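Local structure of hypothetical UPF0334 kinase-like protein AQ_1292 (Aquifex aeolicus, 1YE8) at residues Gly74-Val77 and Gln78-Glu81; Leu88-Ala91 and Tyr92-Lys96. The protein hydrolyses nucleoside triphosphates to the diphosphate and phosphate, acting on ATP, GTP, CTP, TTP and UTP, and has no kinase activity. All coordinates share one frame; numbering follows the deposited sequence.

Interaction 1: residues Gly74-Val77 and Gln78-Glu81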
ATOM      1  N   GLY A  74     -17.564   7.752  -0.333  1.00 12.14           N
ATOM      2  CA  GLY A  74     -17.022   9.101  -0.361  1.00 11.81           C
ATOM      3  C   GLY A  74     -15.644   9.102   0.271  1.00 10.59           C
ATOM      4  O   GLY A  74     -15.466   8.559   1.359  1.00 10.19           O
ATOM      5  N   VAL A  75     -14.672   9.669  -0.436  1.00 10.67           N
ATOM      6  CA  VAL A  75     -13.289   9.700   0.028  1.00 10.60           C
ATOM      7  C   VAL A  75     -12.929  11.073   0.590  1.00 10.55           C
ATOM      8  O   VAL A  75     -13.095  12.113  -0.080  1.00 11.66           O
ATOM      9  CB  VAL A  75     -12.300   9.349  -1.101  1.00 10.52           C
ATOM     10  CG1 VAL A  75     -10.854   9.411  -0.600  1.00 11.63           C
ATOM     11  CG2 VAL A  75     -12.602   7.962  -1.666  1.00 12.61           C
ATOM     12  N   ASN A  76     -12.442  11.068   1.829  1.00 10.21           N
ATOM     13  CA  ASN A  76     -11.936  12.284   2.442  1.00 10.21           C
ATOM     14  C   ASN A  76     -10.415  12.295   2.329  1.00 10.18           C
ATOM     15  O   ASN A  76      -9.693  11.584   3.073  1.00  9.74           O
ATOM     16  CB  ASN A  76     -12.393  12.390   3.890  1.00 10.61           C
ATOM     17  CG  ASN A  76     -12.070  13.736   4.496  1.00 10.69           C
ATOM     18  OD1 ASN A  76     -10.962  14.250   4.323  1.00 11.84           O
ATOM     19  ND2 ASN A  76     -13.041  14.322   5.222  1.00 13.53           N
ATOM     20  N   VAL A  77      -9.948  13.052   1.340  1.00 10.20           N
ATOM     21  CA  VAL A  77      -8.534  13.101   0.999  1.00 11.26           C
ATOM     22  C   VAL A  77      -7.709  13.592   2.190  1.00 11.60           C
ATOM     23  O   VAL A  77      -6.611  13.094   2.438  1.00 12.23           O
ATOM     24  CB  VAL A  77      -8.309  13.975  -0.249  1.00 11.43           C
ATOM     25  CG1 VAL A  77      -6.823  14.315  -0.438  1.00 12.22           C
ATOM     26  CG2 VAL A  77      -8.898  13.294  -1.469  1.00 13.29           C
ATOM     27  N   GLN A  78      -8.243  14.573   2.918  1.00 11.61           N
ATOM     28  CA  GLN A  78      -7.566  15.157   4.069  1.00 12.73           C
ATOM     29  C   GLN A  78      -7.403  14.123   5.191  1.00 11.63           C
ATOM     30  O   GLN A  78      -6.327  14.022   5.795  1.00 11.76           O
ATOM     31  CB  GLN A  78      -8.319  16.409   4.547  1.00 13.86           C
ATOM     32  CG  GLN A  78      -8.186  17.619   3.587  1.00 18.49           C
ATOM     33  CD  GLN A  78      -8.853  17.411   2.209  1.00 21.99           C
ATOM     34  OE1 GLN A  78      -8.246  17.725   1.176  1.00 25.33           O
ATOM     35  NE2 GLN A  78     -10.088  16.873   2.194  1.00 20.24           N
ATOM     36  N   TYR A  79      -8.440  13.320   5.445  1.00 11.21           N
ATOM     37  CA  TYR A  79      -8.331  12.283   6.460  1.00 11.06           C
ATOM     38  C   TYR A  79      -7.279  11.249   6.084  1.00 10.62           C
ATOM     39  O   TYR A  79      -6.527  10.793   6.933  1.00 11.08           O
ATOM     40  CB  TYR A  79      -9.665  11.557   6.660  1.00 11.82           C
ATOM     41  CG  TYR A  79     -10.757  12.365   7.345  1.00 11.44           C
ATOM     42  CD1 TYR A  79     -10.532  13.660   7.817  1.00 12.42           C
ATOM     43  CD2 TYR A  79     -12.006  11.793   7.549  1.00 12.13           C
ATOM     44  CE1 TYR A  79     -11.552  14.378   8.467  1.00 12.80           C
ATOM     45  CE2 TYR A  79     -13.022  12.491   8.198  1.00 13.97           C
ATOM     46  CZ  TYR A  79     -12.789  13.777   8.645  1.00 13.94           C
ATOM     47  OH  TYR A  79     -13.832  14.448   9.280  1.00 15.67           O
ATOM     48  N   PHE A  80      -7.247  10.885   4.804  1.00 10.10           N
ATOM     49  CA  PHE A  80      -6.253   9.938   4.327  1.00  9.73           C
ATOM     50  C   PHE A  80      -4.847  10.509   4.511  1.00  9.09           C
ATOM     51  O   PHE A  80      -3.957   9.855   5.071  1.00  9.22           O
ATOM     52  CB  PHE A  80      -6.516   9.589   2.857  1.00  9.13           C
ATOM     53  CG  PHE A  80      -5.433   8.758   2.235  1.00  8.97           C
ATOM     54  CD1 PHE A  80      -5.299   7.429   2.587  1.00  9.00           C
ATOM     55  CD2 PHE A  80      -4.561   9.300   1.301  1.00  9.26           C
ATOM     56  CE1 PHE A  80      -4.280   6.630   2.036  1.00 10.52           C
ATOM     57  CE2 PHE A  80      -3.547   8.522   0.724  1.00 10.63           C
ATOM     58  CZ  PHE A  80      -3.417   7.179   1.096  1.00 10.00           C
ATOM     59  N   GLU A  81      -4.650  11.740   4.046  1.00  9.56           N
ATOM     60  CA  GLU A  81      -3.335  12.380   4.069  1.00 10.02           C
ATOM     61  C   GLU A  81      -2.815  12.584   5.475  1.00 10.34           C
ATOM     62  O   GLU A  81      -1.615  12.483   5.704  1.00 10.49           O
ATOM     63  CB  GLU A  81      -3.385  13.731   3.347  1.00 10.13           C
ATOM     64  CG  GLU A  81      -3.472  13.599   1.838  1.00 10.85           C
ATOM     65  CD  GLU A  81      -3.601  14.926   1.095  1.00 13.19           C
ATOM     66  OE1 GLU A  81      -3.869  15.977   1.720  1.00 17.36           O
ATOM     67  OE2 GLU A  81      -3.468  14.905  -0.137  1.00 12.60           O
TER
HETATM   68  O   HOH W   1     -11.654  15.222   0.345  1.00 17.04           O
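Asn-76 OD1 accepts a hydrogen bond from Tyr-79 N at 2.9 Å, the N-cap bond of helix 77-97. The amide hydrogen comes in fairly straight (159°), but the donor stands well above the side-chain carbonyl plane instead of on a lone pair. The Asn-76 carboxamide also lies flat on the Tyr-79 ring: the two planes are only 6° apart, and ND2 sits 3.3 Å above the ring plane, over its centre. The amide CG lies over the root of the ring, 3.4 Å from Tyr-79 CG. Asn-76 CG, anti to the backbone N (chi1 -171°), swings the amide over the helix start, and its chi2 rotation turns OD1 to Tyr-79 N and ND2 over the ring centre. Were Asn-76 an alanine, Tyr-79 N would probably lose its capping acceptor and the ring the amide stacked on it.

The main chain takes over from the cap: Phe-80 N donates to Asn-76 O in the carbonyl plane, and Glu-81 N donates to Val-77 O. Water 1 accepts from Val-77 N at 2.9 Å and from Gln-78 NE2 at 2.9 Å, so the first helical amide is satisfied through solvent. The bend of Gln-78 at chi2 folds its amide back to this water. Val-77 and Glu-81 run side by side, with Val-77 CG1 3.4 Å from Glu-81 OE2, an oxygen that also bonds to Ser-115 OG. Phe-80 turns inward to the rings of Phe-59 and Phe-118. Where strand 73-75 turns into the helix, Val-77 N is thus held by water, Tyr-79 N by the Asn-76 side chain, and Phe-80 N and Glu-81 N by backbone carbonyls, so solvent, side chain and main chain share in starting the helix.

Interaction 2: residues Leu88-Ala91 and Tyr92-Lys96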
ATOM      1  N   LEU A  88       4.670   7.935   5.428  1.00  9.05           N
ATOM      2  CA  LEU A  88       5.473   7.635   4.237  1.00  9.27           C
ATOM      3  C   LEU A  88       6.700   8.526   4.129  1.00  9.02           C
ATOM      4  O   LEU A  88       7.747   8.068   3.677  1.00  9.44           O
ATOM      5  CB  LEU A  88       4.636   7.692   2.956  1.00 10.22           C
ATOM      6  CG  LEU A  88       3.640   6.543   2.742  1.00 12.74           C
ATOM      7  CD1 LEU A  88       3.118   6.559   1.311  1.00 14.37           C
ATOM      8  CD2 LEU A  88       4.207   5.158   3.070  1.00 12.96           C
ATOM      9  N   GLU A  89       6.595   9.793   4.538  1.00  9.38           N
ATOM     10  CA  GLU A  89       7.775  10.664   4.515  1.00  9.87           C
ATOM     11  C   GLU A  89       8.840  10.131   5.477  1.00  9.41           C
ATOM     12  O   GLU A  89      10.034  10.106   5.162  1.00 10.45           O
ATOM     13  CB  GLU A  89       7.419  12.114   4.866  1.00 10.87           C
ATOM     14  CG  GLU A  89       6.515  12.785   3.840  1.00 13.20           C
ATOM     15  CD  GLU A  89       7.228  13.405   2.653  1.00 16.64           C
ATOM     16  OE1 GLU A  89       8.424  13.140   2.442  1.00 18.58           O
ATOM     17  OE2 GLU A  89       6.565  14.157   1.891  1.00 19.09           O
ATOM     18  N   ARG A  90       8.402   9.697   6.661  1.00  9.65           N
ATOM     19  CA  ARG A  90       9.306   9.056   7.617  1.00 10.22           C
ATOM     20  C   ARG A  90       9.897   7.765   7.042  1.00  9.83           C
ATOM     21  O   ARG A  90      11.112   7.549   7.098  1.00  9.98           O
ATOM     22  CB  ARG A  90       8.578   8.751   8.927  1.00 10.56           C
ATOM     23  CG  ARG A  90       9.391   7.938   9.892  1.00 11.34           C
ATOM     24  CD  ARG A  90       8.673   7.556  11.171  1.00 13.86           C
ATOM     25  NE  ARG A  90       9.375   6.415  11.722  1.00 14.50           N
ATOM     26  CZ  ARG A  90       8.877   5.543  12.561  1.00 13.25           C
ATOM     27  NH1 ARG A  90       7.636   5.687  13.043  1.00 13.46           N
ATOM     28  NH2 ARG A  90       9.646   4.524  12.930  1.00 15.71           N
ATOM     29  N   ALA A  91       9.033   6.915   6.484  1.00  9.69           N
ATOM     30  CA  ALA A  91       9.491   5.643   5.917  1.00  9.46           C
ATOM     31  C   ALA A  91      10.568   5.863   4.856  1.00  9.49           C
ATOM     32  O   ALA A  91      11.579   5.181   4.859  1.00 10.36           O
ATOM     33  CB  ALA A  91       8.329   4.863   5.334  1.00  9.72           C
ATOM     34  N   TYR A  92      10.364   6.856   3.990  1.00  9.45           N
ATOM     35  CA  TYR A  92      11.304   7.161   2.911  1.00 10.10           C
ATOM     36  C   TYR A  92      12.627   7.690   3.481  1.00 10.84           C
ATOM     37  O   TYR A  92      13.705   7.224   3.068  1.00 10.90           O
ATOM     38  CB  TYR A  92      10.636   8.138   1.932  1.00 10.52           C
ATOM     39  CG  TYR A  92      11.403   8.389   0.651  1.00 10.93           C
ATOM     40  CD1 TYR A  92      12.084   7.355  -0.001  1.00 11.27           C
ATOM     41  CD2 TYR A  92      11.424   9.657   0.075  1.00 11.71           C
ATOM     42  CE1 TYR A  92      12.774   7.577  -1.183  1.00 13.24           C
ATOM     43  CE2 TYR A  92      12.105   9.883  -1.111  1.00 14.47           C
ATOM     44  CZ  TYR A  92      12.779   8.843  -1.721  1.00 14.74           C
ATOM     45  OH  TYR A  92      13.457   9.077  -2.893  1.00 16.87           O
ATOM     46  N   ARG A  93      12.569   8.616   4.443  1.00 10.86           N
ATOM     47  CA  ARG A  93      13.825   9.084   5.054  1.00 11.30           C
ATOM     48  C   ARG A  93      14.590   7.926   5.676  1.00 11.56           C
ATOM     49  O   ARG A  93      15.807   7.806   5.508  1.00 12.55           O
ATOM     50  CB  ARG A  93      13.596  10.131   6.143  1.00 11.31           C
ATOM     51  CG  ARG A  93      13.263  11.513   5.651  1.00 11.71           C
ATOM     52  CD  ARG A  93      13.216  12.541   6.777  1.00 12.44           C
ATOM     53  NE  ARG A  93      12.204  12.183   7.770  1.00 12.43           N
ATOM     54  CZ  ARG A  93      10.938  12.594   7.746  1.00 12.36           C
ATOM     55  NH1 ARG A  93      10.504  13.395   6.776  1.00 13.68           N
ATOM     56  NH2 ARG A  93      10.105  12.189   8.694  1.00 12.37           N
ATOM     57  N   GLU A  94      13.892   7.090   6.434  1.00 11.60           N
ATOM     58  CA  GLU A  94      14.576   6.016   7.152  1.00 12.24           C
ATOM     59  C   GLU A  94      15.109   4.959   6.195  1.00 12.38           C
ATOM     60  O   GLU A  94      16.218   4.462   6.382  1.00 13.81           O
ATOM     61  CB  GLU A  94      13.668   5.380   8.189  1.00 12.83           C
ATOM     62  CG  GLU A  94      13.363   6.251   9.389  1.00 15.06           C
ATOM     63  CD  GLU A  94      12.896   5.422  10.555  1.00 17.50           C
ATOM     64  OE1 GLU A  94      13.533   4.380  10.835  1.00 21.32           O
ATOM     65  OE2 GLU A  94      11.881   5.771  11.162  1.00 18.25           O
ATOM     66  N   ALA A  95      14.325   4.617   5.169  1.00 12.41           N
ATOM     67  CA  ALA A  95      14.694   3.559   4.231  1.00 13.07           C
ATOM     68  C   ALA A  95      15.871   3.942   3.333  1.00 13.65           C
ATOM     69  O   ALA A  95      16.600   3.071   2.878  1.00 14.26           O
ATOM     70  CB  ALA A  95      13.483   3.141   3.384  1.00 13.39           C
ATOM     71  N   LYS A  96      16.056   5.236   3.071  1.00 14.28           N
ATOM     72  CA  LYS A  96      17.201   5.681   2.275  1.00 15.85           C
ATOM     73  C   LYS A  96      18.495   5.485   3.046  1.00 16.96           C
ATOM     74  O   LYS A  96      19.528   5.196   2.445  1.00 18.24           O
ATOM     75  CB  LYS A  96      17.052   7.145   1.868  1.00 15.76           C
ATOM     76  CG  LYS A  96      16.085   7.335   0.706  1.00 15.54           C
ATOM     77  CD  LYS A  96      16.066   8.759   0.177  1.00 15.83           C
ATOM     78  CE  LYS A  96      15.212   9.629   1.038  1.00 16.23           C
ATOM     79  NZ  LYS A  96      15.219  11.048   0.597  1.00 17.48           N
TER
HETATM   80  O   HOH W   2      12.283   3.101  12.883  1.00 36.21           O
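An i to i+4 salt bridge spans one turn near the C-terminal end of helix 77-97, from Arg-90 to Glu-94. Arg-90 NE donates to Glu-94 OE2 at 2.6 Å, with the oxygen in the guanidinium plane and the N-H nearly straight at it (168°). NH2 of Arg-90 adds a weak bond to the same Glu-94 OE2 at 3.1 Å, making a fork from one edge of the guanidinium onto a single oxygen. Water 2 closes the ring: it accepts from Arg-90 NH2 at 3.0 Å and donates to Glu-94 OE1 at 2.7 Å. Guanidinium and carboxylate are nearly coplanar, so this closed circuit probably resists rotation of either group. Arg-90 reaches its partner with a chain extended from CG to NE, while its NH1 serves a second carboxylate, that of Glu-53.

Arg-93 behaves differently. A bend at chi3 (-60°) folds it back along the helix, laying one guanidinium face over Glu-89 O, which stands 3.6 Å above its plane, and bringing NH2 to 3.4 Å from Arg-90 CA. Glu-89 O still accepts the helical bond from Arg-93 N. Lys-96 crosses above Tyr-92, its CE 3.6 Å over the centre of the ring.

On the inner side of the helix, Leu-88, Ala-91 and Ala-95 rest on Ile-103 of strand 102-105; at the flank, Ala-91 and Glu-94 touch Ile-29 of strand 28-29. Tyr-92 leans against helix 116-126 at Gln-124 and Ile-125, its OH hydrogen-bonded to Asp-128 OD2.

Interactions 1 and 2 occupy the beginning and the later turns of the same helix, 77-97, in series along the chain. Their centres lie about 22 Å apart and their nearest atoms about 7 Å, without touching. Interaction 1 joins the helix to the antiparallel sheet, while interaction 2 lies against the parallel sheet of the P-loop NTPase, RecA-like fold. Interaction 2 packs on strand 102-105, predicted to form part of the ATP site (Ala-95 side chain about 4 Å from that of Ile-103), whereas interaction 1 only comes near it (Phe-80 side chain about 7 Å from that of Ile-105). The bound magnesium ion is farther off, about 12 Å from the Phe-80 side chain.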